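Local coordinates for protein KLTH0A00704p (Lachancea thermotolerans, PDB 4J2G) that probably mediates PI 3-kinase recruitment in autophagy through its HORMA domain, the part of Atg13 held in this fragment, at residues Val165-Tyr170 / Arg245-Ile250; Ala34-His39 / Thr173-Leu178; Glu24-Phe29 / Glu84-Leu89. The protein carries 1 engineered substitution. One frame throughout, in Å; residues are numbered along the deposited sequence.

Contact 1: Val165-Tyr170 / Arg245-Ile250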
ATOM      1  N   VAL A 165       0.309  11.698  16.568  1.00 62.45           N
ATOM      2  CA  VAL A 165      -0.683  10.864  17.206  1.00 61.50           C
ATOM      3  C   VAL A 165      -1.945  10.999  16.372  1.00 64.89           C
ATOM      4  O   VAL A 165      -2.657  10.021  16.112  1.00 56.25           O
ATOM      5  CB  VAL A 165      -0.921  11.321  18.676  1.00 68.43           C
ATOM      6  CG1 VAL A 165      -2.229  10.804  19.217  1.00 61.72           C
ATOM      7  CG2 VAL A 165       0.200  10.838  19.591  1.00 59.02           C
ATOM      8  N   LEU A 166      -2.225  12.235  15.976  1.00 67.57           N
ATOM      9  CA  LEU A 166      -3.379  12.547  15.137  1.00 66.40           C
ATOM     10  C   LEU A 166      -3.244  11.886  13.761  1.00 69.57           C
ATOM     11  O   LEU A 166      -4.175  11.282  13.264  1.00 67.51           O
ATOM     12  CB  LEU A 166      -3.475  14.047  14.941  1.00 71.65           C
ATOM     13  CG  LEU A 166      -4.470  14.928  15.717  1.00 79.24           C
ATOM     14  CD1 LEU A 166      -4.997  14.306  16.998  1.00 63.03           C
ATOM     15  CD2 LEU A 166      -3.816  16.281  15.950  1.00 68.50           C
ATOM     16  N   LEU A 167      -2.072  12.012  13.155  1.00 59.70           N
ATOM     17  CA  LEU A 167      -1.801  11.370  11.906  1.00 58.72           C
ATOM     18  C   LEU A 167      -1.943   9.845  11.995  1.00 63.42           C
ATOM     19  O   LEU A 167      -2.481   9.203  11.059  1.00 51.24           O
ATOM     20  CB  LEU A 167      -0.422  11.724  11.432  1.00 59.52           C
ATOM     21  CG  LEU A 167      -0.086  11.104  10.094  1.00 59.34           C
ATOM     22  CD1 LEU A 167      -0.839  11.871   9.062  1.00 62.30           C
ATOM     23  CD2 LEU A 167       1.385  11.241   9.833  1.00 60.43           C
ATOM     24  N   PHE A 168      -1.525   9.272  13.116  1.00 54.53           N
ATOM     25  CA  PHE A 168      -1.558   7.836  13.228  1.00 60.01           C
ATOM     26  C   PHE A 168      -3.000   7.279  13.265  1.00 57.64           C
ATOM     27  O   PHE A 168      -3.279   6.229  12.670  1.00 51.62           O
ATOM     28  CB  PHE A 168      -0.756   7.374  14.426  1.00 59.01           C
ATOM     29  CG  PHE A 168      -0.624   5.876  14.522  1.00 57.71           C
ATOM     30  CD1 PHE A 168       0.266   5.178  13.669  1.00 56.74           C
ATOM     31  CD2 PHE A 168      -1.369   5.151  15.453  1.00 62.05           C
ATOM     32  CE1 PHE A 168       0.414   3.798  13.755  1.00 54.47           C
ATOM     33  CE2 PHE A 168      -1.228   3.758  15.542  1.00 65.47           C
ATOM     34  CZ  PHE A 168      -0.343   3.094  14.693  1.00 66.01           C
ATOM     35  N   ARG A 169      -3.902   7.986  13.942  1.00 58.21           N
ATOM     36  CA  ARG A 169      -5.275   7.490  14.175  1.00 64.37           C
ATOM     37  C   ARG A 169      -6.045   7.658  12.894  1.00 53.05           C
ATOM     38  O   ARG A 169      -6.958   6.906  12.562  1.00 60.21           O
ATOM     39  CB  ARG A 169      -5.985   8.238  15.321  1.00 62.72           C
ATOM     40  CG  ARG A 169      -5.313   8.081  16.691  1.00 80.17           C
ATOM     41  CD  ARG A 169      -6.167   8.551  17.878  1.00 89.86           C
ATOM     42  NE  ARG A 169      -6.244  10.014  18.041  1.00105.78           N
ATOM     43  CZ  ARG A 169      -5.886  10.716  19.133  1.00110.54           C
ATOM     44  NH1 ARG A 169      -5.398  10.125  20.222  1.00104.08           N
ATOM     45  NH2 ARG A 169      -6.021  12.040  19.144  1.00100.63           N
ATOM     46  N   TYR A 170      -5.671   8.700  12.182  1.00 45.89           N
ATOM     47  CA  TYR A 170      -6.312   8.982  10.974  1.00 43.22           C
ATOM     48  C   TYR A 170      -5.962   7.786   9.969  1.00 45.36           C
ATOM     49  O   TYR A 170      -6.821   7.208   9.334  1.00 46.87           O
ATOM     50  CB  TYR A 170      -5.830  10.311  10.434  1.00 40.71           C
ATOM     51  CG  TYR A 170      -6.427  10.484   9.070  1.00 48.34           C
ATOM     52  CD1 TYR A 170      -7.778  10.742   8.924  1.00 51.60           C
ATOM     53  CD2 TYR A 170      -5.686  10.202   7.917  1.00 54.44           C
ATOM     54  CE1 TYR A 170      -8.359  10.816   7.659  1.00 50.22           C
ATOM     55  CE2 TYR A 170      -6.259  10.273   6.644  1.00 49.36           C
ATOM     56  CZ  TYR A 170      -7.596  10.590   6.529  1.00 59.44           C
ATOM     57  OH  TYR A 170      -8.183  10.714   5.274  1.00 65.26           O
ATOM     58  N   ARG A 245      -5.248   8.603  -2.425  1.00 40.51           N
ATOM     59  CA  ARG A 245      -5.566   9.422  -1.201  1.00 50.41           C
ATOM     60  C   ARG A 245      -4.274   9.944  -0.666  1.00 48.95           C
ATOM     61  O   ARG A 245      -3.263   9.232  -0.745  1.00 44.51           O
ATOM     62  CB  ARG A 245      -6.254   8.611  -0.042  1.00 42.54           C
ATOM     63  CG  ARG A 245      -7.658   8.199  -0.374  1.00 55.59           C
ATOM     64  CD  ARG A 245      -8.560   9.422  -0.448  1.00 65.26           C
ATOM     65  NE  ARG A 245      -9.313   9.413  -1.713  1.00 88.12           N
ATOM     66  CZ  ARG A 245     -10.516   8.857  -1.877  1.00 92.07           C
ATOM     67  NH1 ARG A 245     -11.131   8.270  -0.847  1.00101.57           N
ATOM     68  NH2 ARG A 245     -11.104   8.880  -3.070  1.00 77.94           N
ATOM     69  N   LYS A 246      -4.279  11.154  -0.080  1.00 45.72           N
ATOM     70  CA  LYS A 246      -3.046  11.712   0.457  1.00 47.51           C
ATOM     71  C   LYS A 246      -3.407  12.349   1.781  1.00 54.87           C
ATOM     72  O   LYS A 246      -4.420  12.976   1.895  1.00 54.48           O
ATOM     73  CB  LYS A 246      -2.551  12.836  -0.380  1.00 44.98           C
ATOM     74  CG  LYS A 246      -2.049  12.598  -1.752  1.00 50.11           C
ATOM     75  CD  LYS A 246      -1.562  13.978  -2.143  1.00 49.92           C
ATOM     76  CE  LYS A 246      -1.057  14.071  -3.552  1.00 58.39           C
ATOM     77  NZ  LYS A 246      -1.943  15.093  -4.131  1.00 68.09           N
ATOM     78  N   ILE A 247      -2.563  12.188   2.770  1.00 48.42           N
ATOM     79  CA  ILE A 247      -2.769  12.805   4.057  1.00 56.97           C
ATOM     80  C   ILE A 247      -2.160  14.209   3.978  1.00 61.41           C
ATOM     81  O   ILE A 247      -1.241  14.461   3.176  1.00 65.45           O
ATOM     82  CB  ILE A 247      -2.218  11.866   5.145  1.00 53.84           C
ATOM     83  CG1 ILE A 247      -2.667  10.430   4.765  1.00 63.06           C
ATOM     84  CG2 ILE A 247      -2.810  12.187   6.488  1.00 54.57           C
ATOM     85  CD1 ILE A 247      -2.783   9.412   5.894  1.00 58.95           C
ATOM     86  N   THR A 248      -2.754  15.143   4.720  1.00 59.94           N
ATOM     87  CA  THR A 248      -2.232  16.512   4.847  1.00 62.30           C
ATOM     88  C   THR A 248      -0.822  16.373   5.357  1.00 57.85           C
ATOM     89  O   THR A 248      -0.577  15.584   6.270  1.00 61.64           O
ATOM     90  CB  THR A 248      -3.016  17.316   5.903  1.00 69.45           C
ATOM     91  OG1 THR A 248      -4.428  17.114   5.709  1.00 70.11           O
ATOM     92  CG2 THR A 248      -2.655  18.814   5.827  1.00 62.93           C
ATOM     93  N   PRO A 249       0.126  17.088   4.750  1.00 57.41           N
ATOM     94  CA  PRO A 249       1.459  16.808   5.221  1.00 55.46           C
ATOM     95  C   PRO A 249       1.698  17.357   6.609  1.00 67.76           C
ATOM     96  O   PRO A 249       1.012  18.294   7.062  1.00 60.04           O
ATOM     97  CB  PRO A 249       2.335  17.480   4.174  1.00 62.51           C
ATOM     98  CG  PRO A 249       1.485  17.467   2.928  1.00 57.00           C
ATOM     99  CD  PRO A 249       0.149  17.859   3.496  1.00 59.15           C
ATOM    100  N   ILE A 250       2.606  16.723   7.322  1.00 68.44           N
ATOM    101  CA  ILE A 250       3.017  17.283   8.576  1.00 79.22           C
ATOM    102  C   ILE A 250       4.230  18.165   8.320  1.00 74.68           C
ATOM    103  O   ILE A 250       5.236  17.728   7.734  1.00 64.51           O
ATOM    104  CB  ILE A 250       3.213  16.214   9.642  1.00 74.11           C
ATOM    105  CG1 ILE A 250       1.837  15.639   9.963  1.00 74.46           C
ATOM    106  CG2 ILE A 250       3.835  16.823  10.882  1.00 70.12           C
ATOM    107  CD1 ILE A 250       1.811  14.673  11.117  1.00 79.34           C
TER
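Helix turn 165-170 lies over segment 245-250, where the edge strand 242-252 is interrupted, with the two chains running in roughly opposite directions, and the CA atoms of Leu167 and Ile247 come nearest each other at 8.0 Å. That spacing is filled by aliphatic and aromatic side chains. Leu167 has its CG anti to the backbone N (chi1 -178°), which sends the isobutyl fork from the helix toward the strand, one methyl for each isoleucine. Its CD1 presses on Ile247 CG2 at 3.3 Å, tighter than normal van der Waals contact, while CD2 meets Ile250 CD1 at 3.7 Å. The same Ile250 methyl also comes 3.7 Å from Leu167 CB. Strand 242-252 is an outermost strand of the five-stranded antiparallel sheet of the HORMA domain, and helix 158-177 packs alongside it. Backbone hydrogen bonds pair Ile247 with Ile259 and Ile250 with Leu257, so the edge strand advances three residues where its neighbour advances two; this break in the strand is consistent with two isoleucines three positions apart both pointing to the helix. One turn further along, Tyr170 passes Ile247 in the opposite sense, and the isoleucine CD1 sits at the ring edge, in the ring plane, 3.6 Å from Tyr170 CD2. Ile247 CG2, 3.8 Å from the same CD2, thus bridges leucine and tyrosine. Leu167 is buried, with Phe29 of helix 18-39 and Ile259 also against it, whereas Tyr170 is exposed.

Contact 2: Ala34-His39 / Thr173-Leu178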
ATOM      1  N   ALA A  34       4.351   1.748   9.032  1.00 44.53           N
ATOM      2  CA  ALA A  34       4.573   0.510   8.319  1.00 46.81           C
ATOM      3  C   ALA A  34       4.012  -0.706   9.079  1.00 48.11           C
ATOM      4  O   ALA A  34       3.456  -1.644   8.464  1.00 51.44           O
ATOM      5  CB  ALA A  34       6.050   0.358   8.013  1.00 43.86           C
ATOM      6  N   LEU A  35       4.114  -0.715  10.409  1.00 44.88           N
ATOM      7  CA  LEU A  35       3.652  -1.891  11.125  1.00 46.64           C
ATOM      8  C   LEU A  35       2.137  -1.995  11.015  1.00 50.98           C
ATOM      9  O   LEU A  35       1.625  -3.032  10.601  1.00 47.57           O
ATOM     10  CB  LEU A  35       4.160  -1.950  12.581  1.00 48.93           C
ATOM     11  CG  LEU A  35       5.620  -2.365  12.829  1.00 59.13           C
ATOM     12  CD1 LEU A  35       6.010  -2.161  14.296  1.00 56.27           C
ATOM     13  CD2 LEU A  35       5.984  -3.788  12.355  1.00 49.03           C
ATOM     14  N   LEU A  36       1.428  -0.898  11.313  1.00 42.26           N
ATOM     15  CA  LEU A  36      -0.005  -0.816  11.136  1.00 42.02           C
ATOM     16  C   LEU A  36      -0.479  -1.368   9.762  1.00 54.03           C
ATOM     17  O   LEU A  36      -1.324  -2.275   9.675  1.00 58.87           O
ATOM     18  CB  LEU A  36      -0.384   0.643  11.196  1.00 48.26           C
ATOM     19  CG  LEU A  36      -1.598   1.260  11.878  1.00 58.65           C
ATOM     20  CD1 LEU A  36      -2.206   2.329  10.959  1.00 54.42           C
ATOM     21  CD2 LEU A  36      -2.645   0.271  12.394  1.00 55.22           C
ATOM     22  N   ILE A  37       0.073  -0.806   8.688  1.00 47.35           N
ATOM     23  CA  ILE A  37      -0.327  -1.125   7.343  1.00 43.91           C
ATOM     24  C   ILE A  37      -0.120  -2.624   7.056  1.00 47.57           C
ATOM     25  O   ILE A  37      -1.057  -3.288   6.646  1.00 44.55           O
ATOM     26  CB  ILE A  37       0.430  -0.226   6.358  1.00 49.09           C
ATOM     27  CG1 ILE A  37      -0.082   1.218   6.435  1.00 38.62           C
ATOM     28  CG2 ILE A  37       0.284  -0.693   4.928  1.00 36.90           C
ATOM     29  CD1 ILE A  37       0.788   2.128   5.601  1.00 46.33           C
ATOM     30  N   CYS A  38       1.064  -3.164   7.338  1.00 43.80           N
ATOM     31  CA  CYS A  38       1.319  -4.620   7.215  1.00 56.86           C
ATOM     32  C   CYS A  38       0.473  -5.557   8.117  1.00 57.29           C
ATOM     33  O   CYS A  38       0.016  -6.597   7.663  1.00 53.49           O
ATOM     34  CB  CYS A  38       2.833  -4.929   7.370  1.00 58.07           C
ATOM     35  SG  CYS A  38       3.833  -4.124   6.064  1.00 62.73           S
ATOM     36  N   HIS A  39       0.238  -5.194   9.377  1.00 53.53           N
ATOM     37  CA  HIS A  39      -0.489  -6.098  10.271  1.00 60.29           C
ATOM     38  C   HIS A  39      -1.998  -6.160   9.930  1.00 64.76           C
ATOM     39  O   HIS A  39      -2.700  -7.076  10.335  1.00 62.12           O
ATOM     40  CB  HIS A  39      -0.293  -5.686  11.732  1.00 62.84           C
ATOM     41  CG  HIS A  39       1.082  -5.952  12.259  1.00 72.52           C
ATOM     42  ND1 HIS A  39       2.000  -6.753  11.603  1.00 69.13           N
ATOM     43  CD2 HIS A  39       1.684  -5.552  13.408  1.00 77.43           C
ATOM     44  CE1 HIS A  39       3.114  -6.813  12.315  1.00 74.41           C
ATOM     45  NE2 HIS A  39       2.948  -6.099  13.418  1.00 69.45           N
ATOM     46  N   THR A 173      -7.765   4.680  10.582  1.00 42.01           N
ATOM     47  CA  THR A 173      -9.079   4.678  10.002  1.00 45.29           C
ATOM     48  C   THR A 173      -9.011   4.551   8.497  1.00 48.08           C
ATOM     49  O   THR A 173      -9.853   3.886   7.906  1.00 51.69           O
ATOM     50  CB  THR A 173      -9.805   5.948  10.354  1.00 47.26           C
ATOM     51  OG1 THR A 173      -9.721   6.097  11.784  1.00 63.67           O
ATOM     52  CG2 THR A 173     -11.228   5.828   9.954  1.00 55.60           C
ATOM     53  N   LEU A 174      -8.040   5.196   7.867  1.00 41.33           N
ATOM     54  CA  LEU A 174      -8.038   5.153   6.442  1.00 48.45           C
ATOM     55  C   LEU A 174      -7.764   3.719   5.994  1.00 44.63           C
ATOM     56  O   LEU A 174      -8.393   3.259   5.076  1.00 50.99           O
ATOM     57  CB  LEU A 174      -7.026   6.110   5.869  1.00 46.38           C
ATOM     58  CG  LEU A 174      -6.643   6.141   4.415  1.00 55.16           C
ATOM     59  CD1 LEU A 174      -5.498   7.084   4.296  1.00 55.14           C
ATOM     60  CD2 LEU A 174      -6.035   4.810   4.031  1.00 76.19           C
ATOM     61  N   VAL A 175      -6.872   3.026   6.670  1.00 45.73           N
ATOM     62  CA  VAL A 175      -6.521   1.670   6.272  1.00 52.84           C
ATOM     63  C   VAL A 175      -7.771   0.801   6.330  1.00 61.68           C
ATOM     64  O   VAL A 175      -8.011   0.032   5.394  1.00 45.11           O
ATOM     65  CB  VAL A 175      -5.500   1.032   7.208  1.00 50.46           C
ATOM     66  CG1 VAL A 175      -5.276  -0.413   6.781  1.00 53.19           C
ATOM     67  CG2 VAL A 175      -4.186   1.795   7.137  1.00 58.23           C
ATOM     68  N   GLY A 176      -8.591   0.947   7.386  1.00 44.53           N
ATOM     69  CA  GLY A 176      -9.679   0.053   7.475  1.00 41.16           C
ATOM     70  C   GLY A 176     -10.701   0.322   6.384  1.00 46.90           C
ATOM     71  O   GLY A 176     -11.485  -0.541   6.089  1.00 44.39           O
ATOM     72  N   LEU A 177     -10.751   1.533   5.825  1.00 48.94           N
ATOM     73  CA  LEU A 177     -11.762   1.855   4.825  1.00 49.60           C
ATOM     74  C   LEU A 177     -11.409   1.495   3.366  1.00 51.66           C
ATOM     75  O   LEU A 177     -12.201   1.715   2.440  1.00 50.29           O
ATOM     76  CB  LEU A 177     -12.025   3.341   4.788  1.00 53.09           C
ATOM     77  CG  LEU A 177     -12.421   4.031   6.082  1.00 66.95           C
ATOM     78  CD1 LEU A 177     -12.259   5.519   5.785  1.00 51.22           C
ATOM     79  CD2 LEU A 177     -13.861   3.684   6.481  1.00 75.35           C
ATOM     80  N   LEU A 178     -10.221   1.043   3.086  1.00 49.11           N
ATOM     81  CA  LEU A 178      -9.967   0.883   1.676  1.00 45.57           C
ATOM     82  C   LEU A 178     -10.619  -0.396   1.126  1.00 38.33           C
ATOM     83  O   LEU A 178     -10.886  -1.278   1.863  1.00 44.52           O
ATOM     84  CB  LEU A 178      -8.470   0.852   1.439  1.00 50.78           C
ATOM     85  CG  LEU A 178      -7.899   2.259   1.726  1.00 58.03           C
ATOM     86  CD1 LEU A 178      -6.411   2.124   1.586  1.00 49.06           C
ATOM     87  CD2 LEU A 178      -8.431   3.364   0.812  1.00 50.66           C
TER
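Val175 turns CG1 anti to its backbone N (chi1 176°), leaving CG2 beside that N and directed at the opposing helix, where Leu36 and Ile37 receive it. Ile37 places CG1 opposite its carbonyl carbon (chi1 -71°), bringing this methylene to 4.2 Å from Val175 CG2. Leu36 reaches the same methyl with CD1, at 4.3 Å. One valine methyl therefore meets two consecutive residues of segment 34-39, in contacts that are light rather than tight. The CA atoms of Ile37 and Val175 are 6.9 Å apart, consistent with the short valine side chain. Here the C-terminal ends of helices 18-39 and 158-177 lie side by side on the antiparallel sheet of the HORMA domain. The sheet supplies the floor: Trp132 of strand 126-136 touches both Ile37 and Leu174, and Ile91 of strand 89-96 also packs against Ile37. Leu36 extends the seam along helix 158-177, where Phe168, Leu171 and Glu172 touch it. Both helix ends continue into polar bonds, with the Ile37 carbonyl taken by Ser40 OG and that of Val175 by Ser181 OG.

Contact 3: Glu24-Phe29 / Glu84-Leu89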
ATOM      1  N   GLU A  24      13.972  11.166  16.061  1.00 67.26           N
ATOM      2  CA  GLU A  24      13.530   9.885  16.616  1.00 71.14           C
ATOM      3  C   GLU A  24      12.006   9.703  16.608  1.00 67.29           C
ATOM      4  O   GLU A  24      11.499   8.576  16.509  1.00 60.59           O
ATOM      5  CB  GLU A  24      14.052   9.657  18.028  1.00 78.42           C
ATOM      6  CG  GLU A  24      15.459   9.104  18.095  1.00 89.61           C
ATOM      7  CD  GLU A  24      15.848   8.669  19.503  1.00114.06           C
ATOM      8  OE1 GLU A  24      17.070   8.592  19.774  1.00108.79           O
ATOM      9  OE2 GLU A  24      14.932   8.397  20.331  1.00119.30           O
ATOM     10  N   LEU A  25      11.287  10.807  16.761  1.00 54.05           N
ATOM     11  CA  LEU A  25       9.855  10.801  16.618  1.00 62.89           C
ATOM     12  C   LEU A  25       9.561  10.365  15.148  1.00 62.61           C
ATOM     13  O   LEU A  25       8.897   9.368  14.912  1.00 65.71           O
ATOM     14  CB  LEU A  25       9.323  12.193  16.916  1.00 59.21           C
ATOM     15  CG  LEU A  25       8.226  12.404  17.965  1.00 70.80           C
ATOM     16  CD1 LEU A  25       8.368  11.468  19.165  1.00 70.24           C
ATOM     17  CD2 LEU A  25       8.184  13.866  18.428  1.00 65.33           C
ATOM     18  N   ILE A  26      10.138  11.079  14.188  1.00 62.22           N
ATOM     19  CA  ILE A  26       9.959  10.789  12.793  1.00 59.38           C
ATOM     20  C   ILE A  26      10.198   9.327  12.417  1.00 63.35           C
ATOM     21  O   ILE A  26       9.286   8.654  11.903  1.00 63.81           O
ATOM     22  CB  ILE A  26      10.727  11.769  11.909  1.00 55.39           C
ATOM     23  CG1 ILE A  26      10.148  13.173  12.094  1.00 60.59           C
ATOM     24  CG2 ILE A  26      10.569  11.383  10.429  1.00 54.63           C
ATOM     25  CD1 ILE A  26      11.102  14.304  11.757  1.00 62.28           C
ATOM     26  N   ASP A  27      11.390   8.832  12.703  1.00 57.35           N
ATOM     27  CA  ASP A  27      11.779   7.460  12.364  1.00 55.95           C
ATOM     28  C   ASP A  27      10.853   6.410  13.035  1.00 59.23           C
ATOM     29  O   ASP A  27      10.552   5.351  12.445  1.00 51.61           O
ATOM     30  CB  ASP A  27      13.237   7.235  12.741  1.00 53.98           C
ATOM     31  CG  ASP A  27      13.730   5.820  12.452  1.00 59.09           C
ATOM     32  OD1 ASP A  27      13.690   5.303  11.312  1.00 56.88           O
ATOM     33  OD2 ASP A  27      14.200   5.211  13.402  1.00 72.17           O
ATOM     34  N   ASN A  28      10.379   6.726  14.235  1.00 47.84           N
ATOM     35  CA  ASN A  28       9.543   5.822  14.999  1.00 57.25           C
ATOM     36  C   ASN A  28       8.148   5.765  14.371  1.00 61.43           C
ATOM     37  O   ASN A  28       7.490   4.718  14.358  1.00 61.90           O
ATOM     38  CB  ASN A  28       9.407   6.277  16.455  1.00 63.66           C
ATOM     39  CG  ASN A  28      10.564   5.823  17.341  1.00 79.00           C
ATOM     40  OD1 ASN A  28      11.332   4.911  17.013  1.00 78.18           O
ATOM     41  ND2 ASN A  28      10.676   6.460  18.495  1.00 89.35           N
ATOM     42  N   PHE A  29       7.713   6.897  13.842  1.00 50.16           N
ATOM     43  CA  PHE A  29       6.455   6.937  13.186  1.00 52.53           C
ATOM     44  C   PHE A  29       6.488   6.041  11.913  1.00 64.68           C
ATOM     45  O   PHE A  29       5.598   5.189  11.697  1.00 56.70           O
ATOM     46  CB  PHE A  29       6.142   8.335  12.782  1.00 51.87           C
ATOM     47  CG  PHE A  29       4.798   8.445  12.245  1.00 60.09           C
ATOM     48  CD1 PHE A  29       3.694   8.449  13.119  1.00 69.79           C
ATOM     49  CD2 PHE A  29       4.601   8.438  10.878  1.00 63.86           C
ATOM     50  CE1 PHE A  29       2.410   8.477  12.626  1.00 64.60           C
ATOM     51  CE2 PHE A  29       3.318   8.451  10.366  1.00 68.00           C
ATOM     52  CZ  PHE A  29       2.226   8.457  11.237  1.00 65.22           C
ATOM     53  N   GLU A  84      22.755   9.480   6.567  1.00 88.89           N
ATOM     54  CA  GLU A  84      22.115   9.315   5.271  1.00 80.64           C
ATOM     55  C   GLU A  84      20.681   9.759   5.454  1.00 81.72           C
ATOM     56  O   GLU A  84      20.166   9.750   6.576  1.00 88.45           O
ATOM     57  CB  GLU A  84      22.166   7.866   4.795  1.00 79.11           C
ATOM     58  CG  GLU A  84      23.563   7.287   4.579  1.00 95.70           C
ATOM     59  CD  GLU A  84      23.554   5.913   3.893  1.00109.77           C
ATOM     60  OE1 GLU A  84      23.194   4.908   4.548  1.00106.11           O
ATOM     61  OE2 GLU A  84      23.925   5.824   2.694  1.00112.28           O
ATOM     62  N   SER A  85      20.062  10.192   4.354  1.00 75.85           N
ATOM     63  CA  SER A  85      18.636  10.457   4.279  1.00 71.63           C
ATOM     64  C   SER A  85      17.811   9.223   4.649  1.00 55.20           C
ATOM     65  O   SER A  85      18.203   8.086   4.327  1.00 54.71           O
ATOM     66  CB  SER A  85      18.264  10.874   2.867  1.00 72.68           C
ATOM     67  OG  SER A  85      18.430  12.261   2.727  1.00 85.76           O
ATOM     68  N   LEU A  86      16.684   9.490   5.308  1.00 55.00           N
ATOM     69  CA  LEU A  86      15.689   8.494   5.734  1.00 61.44           C
ATOM     70  C   LEU A  86      15.015   8.074   4.430  1.00 50.89           C
ATOM     71  O   LEU A  86      14.399   8.894   3.809  1.00 50.86           O
ATOM     72  CB  LEU A  86      14.684   9.173   6.660  1.00 60.61           C
ATOM     73  CG  LEU A  86      14.268   8.552   8.008  1.00 74.94           C
ATOM     74  CD1 LEU A  86      12.937   9.144   8.460  1.00 68.78           C
ATOM     75  CD2 LEU A  86      14.150   7.036   7.982  1.00 74.55           C
ATOM     76  N   PRO A  87      15.215   6.833   3.959  1.00 52.05           N
ATOM     77  CA  PRO A  87      14.759   6.511   2.587  1.00 55.10           C
ATOM     78  C   PRO A  87      13.219   6.569   2.497  1.00 57.76           C
ATOM     79  O   PRO A  87      12.565   6.308   3.488  1.00 55.47           O
ATOM     80  CB  PRO A  87      15.208   5.048   2.384  1.00 53.76           C
ATOM     81  CG  PRO A  87      16.083   4.716   3.547  1.00 58.21           C
ATOM     82  CD  PRO A  87      15.815   5.688   4.657  1.00 50.54           C
ATOM     83  N   PRO A  88      12.647   6.917   1.326  1.00 63.17           N
ATOM     84  CA  PRO A  88      11.185   6.775   1.174  1.00 54.76           C
ATOM     85  C   PRO A  88      10.748   5.292   1.326  1.00 47.23           C
ATOM     86  O   PRO A  88      11.415   4.360   0.792  1.00 49.42           O
ATOM     87  CB  PRO A  88      10.929   7.299  -0.263  1.00 47.98           C
ATOM     88  CG  PRO A  88      12.237   7.027  -0.968  1.00 54.07           C
ATOM     89  CD  PRO A  88      13.287   7.367   0.071  1.00 59.88           C
ATOM     90  N   LEU A  89       9.661   5.114   2.071  1.00 43.53           N
ATOM     91  CA  LEU A  89       9.100   3.820   2.473  1.00 45.05           C
ATOM     92  C   LEU A  89       7.886   3.474   1.618  1.00 41.23           C
ATOM     93  O   LEU A  89       6.877   4.164   1.646  1.00 41.30           O
ATOM     94  CB  LEU A  89       8.763   3.818   3.966  1.00 46.18           C
ATOM     95  CG  LEU A  89       8.095   2.708   4.867  1.00 53.07           C
ATOM     96  CD1 LEU A  89       7.572   1.475   4.213  1.00 48.19           C
ATOM     97  CD2 LEU A  89       9.025   2.284   5.996  1.00 56.67           C
TER
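In this HORMA domain the irregular linker between helix 70-78 and strand 89-96 comes down on helix 18-39 through Leu86, which packs on Ile26 and Asp27. The CA atoms of Asp27 and Leu86 are 7.8 Å apart, and the gap is spanned chiefly by the leucine side chain, whose two methyls part over neighbouring residues of one helical turn. Leu86 points at the helix. CD1 crosses over to Ile26 and touches CG2 at 3.8 Å. This branch of the isoleucine stands anti to the backbone N, while the CG1 arm is directed elsewhere, its terminal CD1 lying 6.4 Å from Leu86 CD1. Ile26 is buried, and Met136 of strand 126-136 and Phe254 also lie against it, so the leucine joins a hydrophobic patch between helix and sheet. Trp77 of helix 70-78 and Phe80 of the following loop each touch both Leu86 and Asp27. The linker itself is tied at several points: Pro87 O accepts a hydrogen bond from Trp77 NE1, and backbone bonds join Pro88 to Gly209 and Leu89 to Ile134 as the chain enters the sheet. Asp27 contributes only van der Waals contact to the leucine. With CG anti to the backbone N (chi1 179°), its carboxylate comes to one branch of the leucine: OD1 lies 3.8 Å from Leu86 CD2, whereas OD2 is 5.7 Å from that methyl.

In the fold
Three segments come early in the chain (24-29, 34-39, 84-89) and three late (165-170, 173-178, 245-250). Contact 3 closes before contact 1 opens, while the segments of contact 2 alternate along the chain with those of both others. Helix 18-39 serves contacts 2 and 3, whose centres lie 18 Å apart; helix 158-177 serves contacts 1 and 2, 12 Å apart. Contacts 1 and 3, with centres 16 Å apart, also touch, through Phe29 on Phe168, and Ile247 on Leu174 joins contacts 1 and 2. The two helices lie side by side on the five-stranded sheet, linked by apolar contacts, bringing the early helix 18-39 together with the late strand 242-252 through helix 158-177.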